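Local coordinates for Lmo2184 protein (Listeria monocytogenes serovar 1/2a, PDB 5JOQ) that probably binds heme at the cell surface as the lipid-linked substrate-binding protein of an ABC transporter for iron uptake, at residues 38-43 / 94-99; 52-57 / 137-142; 79-84 / 102-107; 121-126 / 188-193; 224-229 / 260-265. One frame throughout, in Å; residues are numbered along the deposited sequence. Where two conformers were deposited one is given.

Contact 1. Residues 38-43 / 94-99; sequences VATTVA and VLSTKT
The carbonyl O of Leu95 accepts two hydrogen bonds from Thr40, from OG1 at 2.8 Å and from the backbone N at 3.1 Å. The amide comes almost straight on to the carbonyl, whereas the hydroxyl arrives at a C=O...O angle of 136°, tilted slightly from the carbonyl plane. With chi1 at 66°, OG1 sits between the backbone N and C of its own residue, while the side chains of Thr40 and Val94 cross at about a right angle, Thr40 CG2 3.7 Å from Val94 CG1. A water donates to Thr40 OG1 and also hydrogen-bonds Ser96 OG, bridging two hydroxyls that do not meet directly. Before this turn the strands pair in parallel, Val38 beside Val94 and Ala39 beside Leu95, with Leu95 N 2.9 Å from Val38 O. Just beyond the shared carbonyl, Thr41 is the N-cap of helix 42-50, its OG1 bonded to Ile44 N. Strand 93-97 is central in this three-stranded parallel sheet, between 37-39 and 115-118; helix 42-50 packs on the Ala39 and Leu95 face, while Phe108 and Leu104 of helix 101-110 meet Val94 and Ser96.

Contact 2. Residues 52-57 / 137-142; sequences DLPLVG and FDRIEE
A bend at chi2 (-63°) of Arg139, followed by an extended chi3, folds its guanidinium back beside Leu53, where it meets the carbonyl of Asp52; the side chains of Leu53 and Arg139 run past each other in opposite directions. The grip on Asp52 O is side-on and uses two nitrogens for one atom: Arg139 NE is 3.1 Å and Arg139 NH2 3.0 Å from Asp52 O, which lies in the guanidinium plane. Both donors reach the carbonyl from the same face; NE stands well above the carbonyl plane, and NH2 is tilted less. A third bond, from Arg139 NH1 to Asp138 O at 3.1 Å, holds another edge of the group to its own chain, Asp138 O also lying in the guanidinium plane, and helps fix its rotation. Leu53 CD2 sits over the centre of one guanidinium face, 3.7 Å from Arg139 CZ. The other methyl, Leu53 CD1, comes within 3.8 Å of Phe137 CB, the two side chains crossing at about a right angle. Asp52 closes a Schellman motif at the end of helix 42-50; its carboxylate forms a salt bridge with Arg68, and a water joins its OD2 to Glu142 OE2. The contact thus joins the loop between helix 42-50 and strand 57-58 to the turn between helices 123-136 and 140-161, with Leu53 resting also on Met48 and Phe137 on Ile37 of strand 37-39.

Contact 3. Residues 79-84 / 102-107; sequences MGPDLE and ADLKSG
The forked end of Leu104 points at the ring of Pro81, Leu104 CD1 lying 3.7 Å from Pro81 CD. The second methyl of the fork, Leu104 CD2, lies 3.9 Å from the same Pro81 CD and also touches the backbone, 4.0 Å from Gly80 CA and 3.9 Å from Met79 O, so one leucine end spans three successive residues. About one helical turn on, Leu83, its CG anti to the carbonyl carbon (chi1 -58°), directs CD1 against the main chain of Gly107, 3.6 Å from Gly107 O. No direct hydrogen bond crosses between the segments; a water supplies the polar link instead, donating to Met79 O at 2.9 Å and to Asp103 OD2 at 2.8 Å. Behind this first layer, Asp82 is the N-cap of helix 83-88, its OD1 bonded to Ile85 N, and thereby helps set the start of the helix that carries Leu83. Asp103 OD2 also forms a salt bridge with Lys237 of the second subunit, whose Asn258 bonds to Ala102 O, so the assembly interface borders this surface contact. Helix 101-110 lies alongside strand 80-81 and the first turn of helix 83-88, with Pro81 packed on Thr40 in the loop between strand 37-39 and helix 42-50.

Contact 4. Residues 121-126 / 188-193; sequences TSIASM and IGDLVK
Asp190 OD2 takes a backbone N-H from Ile123 at 2.9 Å and a water proton at 2.7 Å, the water in turn accepting from Ala124 N. A carboxylate of helix 187-194 thereby meets two amides in the first turn of helix 123-136, one directly and one through solvent, adding to the capping that Ser122, the helix's own N-cap residue, provides. The negative charge lies at the amino end of that helix, where its dipole would probably stabilise it. Ile123 N approaches OD2 on the anti side, 33° out of the carboxylate plane, in a fairly straight bond (163° at the hydrogen). A chi1 of -164° swings the carboxylate of Asp190 away from its own amide and over to Ser122, the CB of which lies 3.4 Å from Asp190 OD2. Ser122 turns its own hydroxyl to the helix, and its OG accepts from Ser125 N at 3.0 Å. Asp190 OD1 makes a long salt bridge to Lys193 NZ (3.9 Å). Beside this polar link, Ile123 and Leu191 cross at about a right angle and pack with helix 276-288, Ile123 on Ala276 and Leu191 on Ala279 and Leu280. Their mutual contact is methyl to methyl, Ile123 CD1 standing 3.9 Å from Leu191 CD2.

Contact 5. Residues 224-229 / 260-265; sequences ILRAAH and VYDLDE
Ile224 and Val260 begin a parallel beta ladder that continues through Leu225 with Tyr261 and Arg226 with Asp262, joining strand 260-262 to strand 223-227 in the mixed sheet. The backbone bonds pass back and forth: Tyr261 N to Ile224 O, Arg226 N to Tyr261 O at 2.8 Å, and Leu263 N to Arg226 O at 2.7 Å. Beyond them a water takes over, accepting from Ala228 N and donating to Leu263 O. Apolar contacts flank the ladder, with Ile224 and Val260 side by side and Leu225 CD2 3.9 Å from Tyr261 CB on the face that helix 276-288 covers. Glu265 CG rests 3.7 Å from His229 CA. The charged interaction lies on the Ile224 face. Arg226, bent at chi3, holds Asp262 side-on, with Arg226 NE 2.9 Å from Asp262 OD1 and Arg226 NH2 3.0 Å from Asp262 OD2; both oxygens are met on their syn sides though some 30° out of the carboxylate plane, guanidinium and carboxylate planes being 21° apart. Arg226 NH2 also has a salt bridge to Asp240, and Phe243 adds a cation-pi contact, so the buried charge has several partners. Over the centre of one guanidinium face sits a methyl, Val260 CG1, 3.4 Å from Arg226 CZ.

In the fold
Contacts 1, 2 and 3 lie together in one part of the chain, around two small sheets: Ala39 N lies 2.9 Å from Gly57 O, a probable hydrogen bond between contacts 1 and 2, while contacts 1 and 3 touch, their centres about 11 Å apart. Contact 5 belongs to the six-stranded mixed sheet, its centre about 24 Å from that of contact 1, on the opposite side of the chain's centre. Contact 4 lies between, touching contact 1 through Thr99 and Thr121 and contact 5 through Val192 with Leu225 and Ile188 with Leu263. Two lobes bridged by a long helix are characteristic of this solute-binding family, whose ligand is normally held in the cleft between them; no heme position is established here.

Contact 1. Residues 38-43 / 94-99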
# COMPACT_ATOMS: atom_id res chain seq x y z
N VAL A 38 3.70 -25.34 -13.15
CA VAL A 38 3.08 -24.21 -12.45
C VAL A 38 4.09 -23.07 -12.35
O VAL A 38 5.20 -23.26 -11.84
CB VAL A 38 2.59 -24.62 -11.05
CG1 VAL A 38 2.15 -23.38 -10.25
CG2 VAL A 38 1.43 -25.58 -11.19
N ALA A 39 3.74 -21.90 -12.86
CA ALA A 39 4.56 -20.70 -12.69
C ALA A 39 3.98 -19.87 -11.54
O ALA A 39 2.80 -19.51 -11.59
CB ALA A 39 4.59 -19.86 -13.96
N THR A 40 4.80 -19.55 -10.53
CA THR A 40 4.27 -18.83 -9.37
C THR A 40 4.56 -17.33 -9.37
O THR A 40 4.21 -16.66 -8.39
CB THR A 40 4.78 -19.41 -8.05
OG1 THR A 40 6.19 -19.18 -7.97
CG2 THR A 40 4.52 -20.92 -7.97
N THR A 41 5.18 -16.78 -10.41
CA THR A 41 5.34 -15.33 -10.47
C THR A 41 5.04 -14.81 -11.87
O THR A 41 5.11 -15.54 -12.86
CB THR A 41 6.76 -14.88 -10.08
OG1 THR A 41 7.63 -15.06 -11.21
CG2 THR A 41 7.29 -15.69 -8.89
N VAL A 42 4.73 -13.50 -11.93
CA VAL A 42 4.46 -12.86 -13.21
C VAL A 42 5.67 -12.96 -14.13
O VAL A 42 5.55 -13.33 -15.31
CB VAL A 42 4.05 -11.39 -13.00
CG1 VAL A 42 3.97 -10.68 -14.35
CG2 VAL A 42 2.71 -11.29 -12.26
N ALA A 43 6.86 -12.63 -13.61
CA ALA A 43 8.08 -12.69 -14.43
C ALA A 43 8.29 -14.08 -15.04
O ALA A 43 8.68 -14.19 -16.22
CB ALA A 43 9.30 -12.31 -13.59
N VAL A 94 7.14 -27.02 -10.25
CA VAL A 94 6.67 -25.72 -9.77
C VAL A 94 7.87 -24.77 -9.82
O VAL A 94 8.94 -25.12 -9.34
CB VAL A 94 6.11 -25.81 -8.34
CG1 VAL A 94 5.64 -24.43 -7.84
CG2 VAL A 94 4.96 -26.87 -8.24
N LEU A 95 7.70 -23.60 -10.44
CA LEU A 95 8.80 -22.65 -10.64
C LEU A 95 8.63 -21.43 -9.72
O LEU A 95 7.59 -20.76 -9.75
CB LEU A 95 8.88 -22.18 -12.09
CG LEU A 95 9.07 -23.26 -13.17
CD1 LEU A 95 9.05 -22.58 -14.52
CD2 LEU A 95 10.42 -24.01 -13.00
N SER A 96 9.66 -21.14 -8.94
CA SER A 96 9.67 -19.97 -8.05
C SER A 96 11.04 -19.33 -8.22
O SER A 96 11.77 -19.64 -9.18
CB SER A 96 9.35 -20.38 -6.61
OG SER A 96 9.37 -19.27 -5.72
N THR A 97 11.44 -18.46 -7.28
CA THR A 97 12.73 -17.77 -7.39
C THR A 97 13.61 -18.06 -6.18
O THR A 97 13.13 -18.37 -5.07
CB THR A 97 12.56 -16.24 -7.52
OG1 THR A 97 11.97 -15.72 -6.31
CG2 THR A 97 11.70 -15.84 -8.76
N LYS A 98 14.91 -17.89 -6.40
CA LYS A 98 15.90 -18.04 -5.33
C LYS A 98 15.58 -17.14 -4.15
O LYS A 98 15.75 -17.54 -2.99
CB LYS A 98 17.29 -17.69 -5.86
CG LYS A 98 18.43 -18.51 -5.31
CD LYS A 98 18.46 -19.90 -5.98
CE LYS A 98 19.18 -20.93 -5.11
NZ LYS A 98 18.67 -22.33 -5.34
N THR A 99 15.16 -15.90 -4.43
CA THR A 99 14.93 -14.96 -3.33
C THR A 99 13.79 -15.42 -2.43
O THR A 99 13.78 -15.08 -1.23
CB THR A 99 14.69 -13.55 -3.92
OG1 THR A 99 15.91 -13.09 -4.54
CG2 THR A 99 14.23 -12.55 -2.80
O HOH W 1 7.15 -17.68 -5.93

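Contact 2. Residues 52-57 / 137-142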
# COMPACT_ATOMS: atom_id res chain seq x y z
N ASP A 52 7.11 -20.56 -25.36
CA ASP A 52 6.03 -21.31 -26.01
C ASP A 52 5.71 -22.59 -25.24
O ASP A 52 5.54 -23.67 -25.83
CB ASP A 52 6.40 -21.61 -27.47
CG ASP A 52 5.22 -22.17 -28.28
OD1 ASP A 52 4.05 -22.06 -27.87
OD2 ASP A 52 5.49 -22.72 -29.38
N LEU A 53 5.60 -22.47 -23.91
CA LEU A 53 5.28 -23.59 -23.04
C LEU A 53 3.88 -23.44 -22.45
O LEU A 53 3.53 -22.36 -21.98
CB LEU A 53 6.31 -23.67 -21.91
CG LEU A 53 7.65 -24.25 -22.38
CD1 LEU A 53 8.74 -23.98 -21.35
CD2 LEU A 53 7.51 -25.77 -22.66
N PRO A 54 3.08 -24.51 -22.44
CA PRO A 54 1.80 -24.45 -21.73
C PRO A 54 2.02 -24.52 -20.23
O PRO A 54 3.04 -25.02 -19.74
CB PRO A 54 1.05 -25.67 -22.26
CG PRO A 54 2.10 -26.63 -22.65
CD PRO A 54 3.31 -25.82 -23.07
N LEU A 55 1.05 -23.98 -19.49
CA LEU A 55 1.06 -23.99 -18.03
C LEU A 55 -0.22 -24.62 -17.50
O LEU A 55 -1.29 -24.46 -18.10
CB LEU A 55 1.18 -22.57 -17.47
CG LEU A 55 2.46 -21.81 -17.83
CD1 LEU A 55 2.37 -20.39 -17.29
CD2 LEU A 55 3.68 -22.50 -17.22
N VAL A 56 -0.11 -25.33 -16.37
CA VAL A 56 -1.30 -25.72 -15.61
C VAL A 56 -1.58 -24.79 -14.44
O VAL A 56 -2.71 -24.78 -13.93
CB VAL A 56 -1.22 -27.19 -15.12
CG1 VAL A 56 -1.08 -28.15 -16.30
CG2 VAL A 56 -0.08 -27.39 -14.12
N GLY A 57 -0.62 -23.98 -14.05
CA GLY A 57 -0.85 -23.03 -12.99
C GLY A 57 -0.17 -21.70 -13.21
O GLY A 57 0.95 -21.65 -13.70
N PHE A 137 12.86 -28.21 -20.79
CA PHE A 137 11.53 -28.39 -21.35
C PHE A 137 11.52 -28.41 -22.88
O PHE A 137 10.47 -28.14 -23.48
CB PHE A 137 10.60 -27.29 -20.81
CG PHE A 137 10.40 -27.37 -19.32
CD1 PHE A 137 9.78 -28.49 -18.75
CD2 PHE A 137 10.80 -26.32 -18.49
CE1 PHE A 137 9.55 -28.56 -17.35
CE2 PHE A 137 10.60 -26.39 -17.11
CZ PHE A 137 9.98 -27.53 -16.55
N ASP A 138 12.65 -28.74 -23.52
CA ASP A 138 12.72 -28.89 -24.98
C ASP A 138 12.32 -27.60 -25.69
O ASP A 138 11.49 -27.61 -26.61
CB ASP A 138 11.85 -30.06 -25.46
CG ASP A 138 12.16 -30.46 -26.90
OD1 ASP A 138 13.10 -29.90 -27.52
OD2 ASP A 138 11.47 -31.36 -27.42
N ARG A 139 12.90 -26.49 -25.25
CA ARG A 139 12.67 -25.19 -25.90
C ARG A 139 14.00 -24.48 -26.10
O ARG A 139 14.12 -23.27 -25.87
CB ARG A 139 11.71 -24.31 -25.08
CG ARG A 139 10.26 -24.85 -25.02
CD ARG A 139 9.60 -24.92 -26.38
NE ARG A 139 8.16 -25.19 -26.30
CZ ARG A 139 7.62 -26.41 -26.28
NH1 ARG A 139 8.41 -27.49 -26.31
NH2 ARG A 139 6.28 -26.56 -26.20
N ILE A 140 15.02 -25.24 -26.53
CA ILE A 140 16.36 -24.67 -26.60
C ILE A 140 16.40 -23.53 -27.62
O ILE A 140 17.01 -22.48 -27.39
CB ILE A 140 17.38 -25.78 -26.93
CG1 ILE A 140 17.56 -26.73 -25.72
CG2 ILE A 140 18.73 -25.21 -27.40
CD1 ILE A 140 18.40 -27.99 -26.02
N GLU A 141 15.77 -23.74 -28.79
CA GLU A 141 15.74 -22.70 -29.81
C GLU A 141 15.03 -21.43 -29.30
O GLU A 141 15.53 -20.31 -29.50
CB GLU A 141 15.05 -23.25 -31.07
CG GLU A 141 15.67 -24.58 -31.57
CD GLU A 141 14.97 -25.90 -31.09
OE1 GLU A 141 14.63 -26.06 -29.87
OE2 GLU A 141 14.78 -26.79 -31.97
N GLU A 142 13.90 -21.59 -28.62
CA GLU A 142 13.18 -20.41 -28.14
C GLU A 142 13.98 -19.68 -27.06
O GLU A 142 13.99 -18.43 -27.02
CB GLU A 142 11.81 -20.82 -27.60
CG GLU A 142 10.81 -21.27 -28.66
CD GLU A 142 10.97 -22.73 -29.05
OE1 GLU A 142 11.91 -23.42 -28.57
OE2 GLU A 142 10.16 -23.19 -29.86
O HOH W 2 7.87 -21.83 -30.60

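Contact 3. Residues 79-84 / 102-107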
# COMPACT_ATOMS: atom_id res chain seq x y z
N MET A 79 4.22 -14.70 -3.26
CA MET A 79 5.02 -14.66 -2.04
C MET A 79 4.60 -15.75 -1.06
O MET A 79 5.16 -15.82 0.04
CB MET A 79 4.91 -13.26 -1.37
CG MET A 79 5.37 -12.08 -2.25
SD MET A 79 7.12 -12.23 -2.67
CE MET A 79 7.40 -10.68 -3.56
N GLY A 80 3.60 -16.55 -1.42
CA GLY A 80 3.11 -17.64 -0.62
C GLY A 80 2.04 -18.43 -1.36
O GLY A 80 0.85 -18.30 -1.07
N PRO A 81 2.44 -19.22 -2.35
CA PRO A 81 1.43 -19.86 -3.21
C PRO A 81 0.57 -20.82 -2.40
O PRO A 81 0.97 -21.29 -1.33
CB PRO A 81 2.27 -20.61 -4.25
CG PRO A 81 3.60 -19.80 -4.31
CD PRO A 81 3.81 -19.44 -2.85
N ASP A 82 -0.62 -21.12 -2.94
CA ASP A 82 -1.60 -22.00 -2.30
C ASP A 82 -1.26 -23.46 -2.59
O ASP A 82 -1.56 -23.97 -3.67
CB ASP A 82 -3.00 -21.65 -2.78
CG ASP A 82 -4.11 -22.45 -2.06
OD1 ASP A 82 -4.03 -23.69 -1.94
OD2 ASP A 82 -5.09 -21.81 -1.62
N LEU A 83 -0.66 -24.14 -1.62
CA LEU A 83 -0.16 -25.49 -1.85
C LEU A 83 -1.29 -26.48 -2.14
O LEU A 83 -1.09 -27.45 -2.88
CB LEU A 83 0.65 -25.96 -0.65
CG LEU A 83 1.82 -25.04 -0.33
CD1 LEU A 83 2.59 -25.57 0.88
CD2 LEU A 83 2.74 -24.90 -1.52
N GLU A 84 -2.47 -26.26 -1.57
CA GLU A 84 -3.56 -27.20 -1.80
C GLU A 84 -4.04 -27.13 -3.25
O GLU A 84 -4.26 -28.17 -3.88
CB GLU A 84 -4.69 -26.97 -0.81
CG GLU A 84 -4.23 -27.19 0.62
CD GLU A 84 -5.38 -27.17 1.61
OE1 GLU A 84 -6.55 -27.25 1.17
OE2 GLU A 84 -5.10 -27.07 2.83
N ALA A 102 14.01 -19.55 0.72
CA ALA A 102 14.01 -19.75 2.15
C ALA A 102 12.59 -19.77 2.70
O ALA A 102 12.28 -20.54 3.57
CB ALA A 102 14.86 -18.70 2.84
N ASP A 103 11.75 -18.89 2.18
CA ASP A 103 10.37 -18.86 2.59
C ASP A 103 9.51 -20.04 2.16
O ASP A 103 8.71 -20.52 2.93
CB ASP A 103 9.70 -17.60 2.06
CG ASP A 103 10.16 -16.35 2.78
OD1 ASP A 103 10.86 -16.48 3.78
OD2 ASP A 103 9.82 -15.26 2.31
N LEU A 104 9.66 -20.47 0.92
CA LEU A 104 8.80 -21.51 0.36
C LEU A 104 9.27 -22.94 0.20
O LEU A 104 8.44 -23.81 -0.04
CB LEU A 104 8.33 -21.05 -1.02
CG LEU A 104 7.87 -19.62 -1.18
CD1 LEU A 104 7.47 -19.28 -2.60
CD2 LEU A 104 6.72 -19.37 -0.22
N LYS A 105 10.56 -23.19 0.32
CA LYS A 105 11.05 -24.52 0.06
C LYS A 105 10.44 -25.61 0.93
O LYS A 105 10.06 -26.64 0.42
CB LYS A 105 12.57 -24.56 0.20
CG LYS A 105 13.12 -25.96 0.03
CD LYS A 105 14.60 -25.98 -0.29
CE LYS A 105 15.38 -25.15 0.70
NZ LYS A 105 16.84 -25.25 0.43
N SER A 106 10.32 -25.37 2.23
CA SER A 106 9.78 -26.40 3.12
C SER A 106 8.35 -26.77 2.76
O SER A 106 7.98 -27.95 2.77
CB SER A 106 9.81 -25.93 4.57
OG SER A 106 11.12 -25.61 4.97
N GLY A 107 7.51 -25.76 2.48
CA GLY A 107 6.12 -26.05 2.13
C GLY A 107 6.01 -26.95 0.91
O GLY A 107 5.26 -27.93 0.91
O HOH W 3 7.20 -14.53 1.64

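Contact 4. Residues 121-126 / 188-193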
# COMPACT_ATOMS: atom_id res chain seq x y z
N THR A 121 18.61 -12.73 -9.41
CA THR A 121 19.28 -11.61 -8.74
C THR A 121 20.16 -10.78 -9.67
O THR A 121 20.66 -9.75 -9.24
CB THR A 121 20.12 -12.10 -7.55
OG1 THR A 121 21.08 -13.09 -8.00
CG2 THR A 121 19.18 -12.76 -6.49
N SER A 122 20.39 -11.22 -10.92
CA SER A 122 21.05 -10.40 -11.93
C SER A 122 20.44 -10.74 -13.29
O SER A 122 19.77 -11.77 -13.46
CB SER A 122 22.58 -10.64 -11.96
OG SER A 122 22.88 -11.98 -12.34
N ILE A 123 20.68 -9.88 -14.28
CA ILE A 123 20.24 -10.24 -15.63
C ILE A 123 20.96 -11.50 -16.11
O ILE A 123 20.35 -12.39 -16.70
CB ILE A 123 20.43 -9.06 -16.60
CG1 ILE A 123 19.53 -7.86 -16.17
CG2 ILE A 123 20.13 -9.48 -18.08
CD1 ILE A 123 19.70 -6.62 -17.08
N ALA A 124 22.28 -11.56 -15.89
CA ALA A 124 23.05 -12.72 -16.35
C ALA A 124 22.54 -14.02 -15.72
O ALA A 124 22.46 -15.06 -16.39
CB ALA A 124 24.53 -12.53 -16.03
N SER A 125 22.22 -13.99 -14.42
CA SER A 125 21.69 -15.19 -13.79
C SER A 125 20.34 -15.54 -14.39
O SER A 125 20.08 -16.72 -14.66
CB SER A 125 21.58 -15.02 -12.27
OG SER A 125 22.90 -15.11 -11.68
N MET A 126 19.48 -14.54 -14.62
CA MET A 126 18.20 -14.82 -15.29
C MET A 126 18.42 -15.47 -16.66
O MET A 126 17.71 -16.41 -17.04
CB MET A 126 17.37 -13.52 -15.45
CG MET A 126 16.02 -13.77 -16.12
SD MET A 126 15.04 -12.26 -16.37
CE MET A 126 16.07 -11.39 -17.59
N ILE A 188 18.53 -4.63 -8.74
CA ILE A 188 18.61 -3.20 -9.02
C ILE A 188 20.07 -2.76 -8.99
O ILE A 188 20.47 -1.88 -9.75
CB ILE A 188 17.77 -2.37 -8.04
CG1 ILE A 188 16.29 -2.77 -8.08
CG2 ILE A 188 17.95 -0.83 -8.32
CD1 ILE A 188 15.63 -2.50 -9.37
N GLY A 189 20.89 -3.34 -8.11
CA GLY A 189 22.33 -3.07 -8.18
C GLY A 189 22.96 -3.50 -9.50
O GLY A 189 23.87 -2.83 -10.02
N ASP A 190 22.50 -4.63 -10.04
CA ASP A 190 22.99 -5.07 -11.35
C ASP A 190 22.63 -4.07 -12.45
O ASP A 190 23.43 -3.80 -13.35
CB ASP A 190 22.43 -6.46 -11.67
CG ASP A 190 23.17 -7.14 -12.79
OD1 ASP A 190 24.42 -7.12 -12.76
OD2 ASP A 190 22.53 -7.68 -13.70
N LEU A 191 21.41 -3.51 -12.40
CA LEU A 191 21.03 -2.51 -13.42
C LEU A 191 21.93 -1.29 -13.34
O LEU A 191 22.38 -0.77 -14.38
CB LEU A 191 19.57 -2.09 -13.24
CG LEU A 191 18.52 -3.18 -13.46
CD1 LEU A 191 17.16 -2.55 -13.11
CD2 LEU A 191 18.50 -3.53 -14.96
N VAL A 192 22.18 -0.79 -12.13
CA VAL A 192 23.07 0.36 -11.97
C VAL A 192 24.45 0.04 -12.54
O VAL A 192 25.03 0.85 -13.27
CB VAL A 192 23.16 0.76 -10.49
CG1 VAL A 192 24.30 1.77 -10.28
CG2 VAL A 192 21.81 1.40 -10.01
N LYS A 193 24.98 -1.14 -12.21
CA LYS A 193 26.30 -1.54 -12.70
C LYS A 193 26.33 -1.57 -14.22
O LYS A 193 27.27 -1.07 -14.85
CB LYS A 193 26.67 -2.92 -12.14
CG LYS A 193 28.07 -3.42 -12.59
CD LYS A 193 28.41 -4.83 -12.03
CE LYS A 193 27.90 -5.95 -12.95
NZ LYS A 193 28.32 -7.35 -12.53
O HOH W 4 23.95 -9.28 -15.27

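Contact 5. Residues 224-229 / 260-265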
# COMPACT_ATOMS: atom_id res chain seq x y z
N ILE A 224 21.06 9.48 -5.75
CA ILE A 224 20.39 8.50 -4.89
C ILE A 224 19.17 7.97 -5.64
O ILE A 224 18.42 8.75 -6.22
CB ILE A 224 19.98 9.10 -3.54
CG1 ILE A 224 21.22 9.61 -2.78
CG2 ILE A 224 19.17 8.04 -2.71
CD1 ILE A 224 20.86 10.44 -1.52
N LEU A 225 19.04 6.63 -5.68
CA LEU A 225 17.90 5.93 -6.26
C LEU A 225 17.14 5.25 -5.13
O LEU A 225 17.77 4.70 -4.21
CB LEU A 225 18.33 4.86 -7.28
CG LEU A 225 19.24 5.30 -8.42
CD1 LEU A 225 19.53 4.10 -9.35
CD2 LEU A 225 18.61 6.48 -9.21
N ARG A 226 15.80 5.29 -5.19
CA ARG A 226 14.97 4.67 -4.16
C ARG A 226 13.95 3.74 -4.80
O ARG A 226 13.42 4.04 -5.87
CB ARG A 226 14.21 5.73 -3.31
CG ARG A 226 15.14 6.70 -2.52
CD ARG A 226 14.27 7.72 -1.67
NE ARG A 226 13.44 8.55 -2.56
CZ ARG A 226 13.25 9.86 -2.40
NH1 ARG A 226 13.85 10.48 -1.39
NH2 ARG A 226 12.51 10.55 -3.26
N ALA A 227 13.70 2.60 -4.16
CA ALA A 227 12.69 1.65 -4.63
C ALA A 227 11.80 1.27 -3.45
O ALA A 227 12.30 0.83 -2.41
CB ALA A 227 13.34 0.38 -5.21
N ALA A 228 10.48 1.39 -3.62
CA ALA A 228 9.52 0.89 -2.65
C ALA A 228 8.64 -0.10 -3.39
O ALA A 228 7.55 0.25 -3.83
CB ALA A 228 8.71 2.03 -2.03
N HIS A 229 9.14 -1.33 -3.56
CA HIS A 229 8.49 -2.30 -4.42
C HIS A 229 7.05 -2.57 -3.96
O HIS A 229 6.83 -2.86 -2.78
CB HIS A 229 9.30 -3.59 -4.42
CG HIS A 229 10.73 -3.39 -4.87
ND1 HIS A 229 11.05 -2.95 -6.13
CD2 HIS A 229 11.91 -3.56 -4.22
CE1 HIS A 229 12.37 -2.88 -6.26
NE2 HIS A 229 12.92 -3.25 -5.11
N VAL A 260 17.84 12.87 -6.60
CA VAL A 260 17.24 11.73 -5.93
C VAL A 260 16.06 11.29 -6.78
O VAL A 260 15.19 12.12 -7.11
CB VAL A 260 16.77 12.08 -4.50
CG1 VAL A 260 16.23 10.81 -3.79
CG2 VAL A 260 17.91 12.75 -3.71
N TYR A 261 16.02 10.01 -7.16
CA TYR A 261 14.98 9.49 -8.04
C TYR A 261 14.25 8.36 -7.36
O TYR A 261 14.88 7.49 -6.75
CB TYR A 261 15.59 8.97 -9.37
CG TYR A 261 16.33 10.03 -10.11
CD1 TYR A 261 17.68 10.25 -9.88
CD2 TYR A 261 15.68 10.84 -11.04
CE1 TYR A 261 18.39 11.26 -10.56
CE2 TYR A 261 16.38 11.86 -11.75
CZ TYR A 261 17.73 12.07 -11.48
OH TYR A 261 18.45 13.06 -12.13
N ASP A 262 12.94 8.31 -7.54
CA ASP A 262 12.15 7.15 -7.16
C ASP A 262 12.02 6.24 -8.37
O ASP A 262 11.56 6.68 -9.44
CB ASP A 262 10.78 7.58 -6.66
CG ASP A 262 10.89 8.27 -5.34
OD1 ASP A 262 11.40 7.61 -4.42
OD2 ASP A 262 10.52 9.46 -5.25
N LEU A 263 12.42 5.00 -8.22
CA LEU A 263 12.38 4.07 -9.35
C LEU A 263 10.95 3.60 -9.54
O LEU A 263 10.31 3.13 -8.60
CB LEU A 263 13.30 2.88 -9.09
CG LEU A 263 14.79 3.21 -8.97
CD1 LEU A 263 15.55 1.92 -8.66
CD2 LEU A 263 15.35 3.82 -10.29
N ASP A 264 10.44 3.73 -10.76
CA ASP A 264 9.05 3.33 -11.01
C ASP A 264 8.86 1.88 -10.57
O ASP A 264 9.43 0.97 -11.16
CB ASP A 264 8.70 3.46 -12.49
CG ASP A 264 7.25 3.08 -12.77
OD1 ASP A 264 6.52 2.64 -11.84
OD2 ASP A 264 6.85 3.22 -13.95
N GLU A 265 8.08 1.68 -9.53
CA GLU A 265 7.90 0.37 -8.93
C GLU A 265 7.37 -0.62 -9.96
O GLU A 265 7.63 -1.81 -9.91
CB GLU A 265 7.00 0.50 -7.70
CG GLU A 265 6.53 -0.79 -7.11
CD GLU A 265 5.28 -1.29 -7.76
OE1 GLU A 265 4.50 -0.46 -8.25
OE2 GLU A 265 5.10 -2.50 -7.78
O HOH W 5 9.64 3.25 -5.86
O HOH W 6 8.48 -3.29 -7.62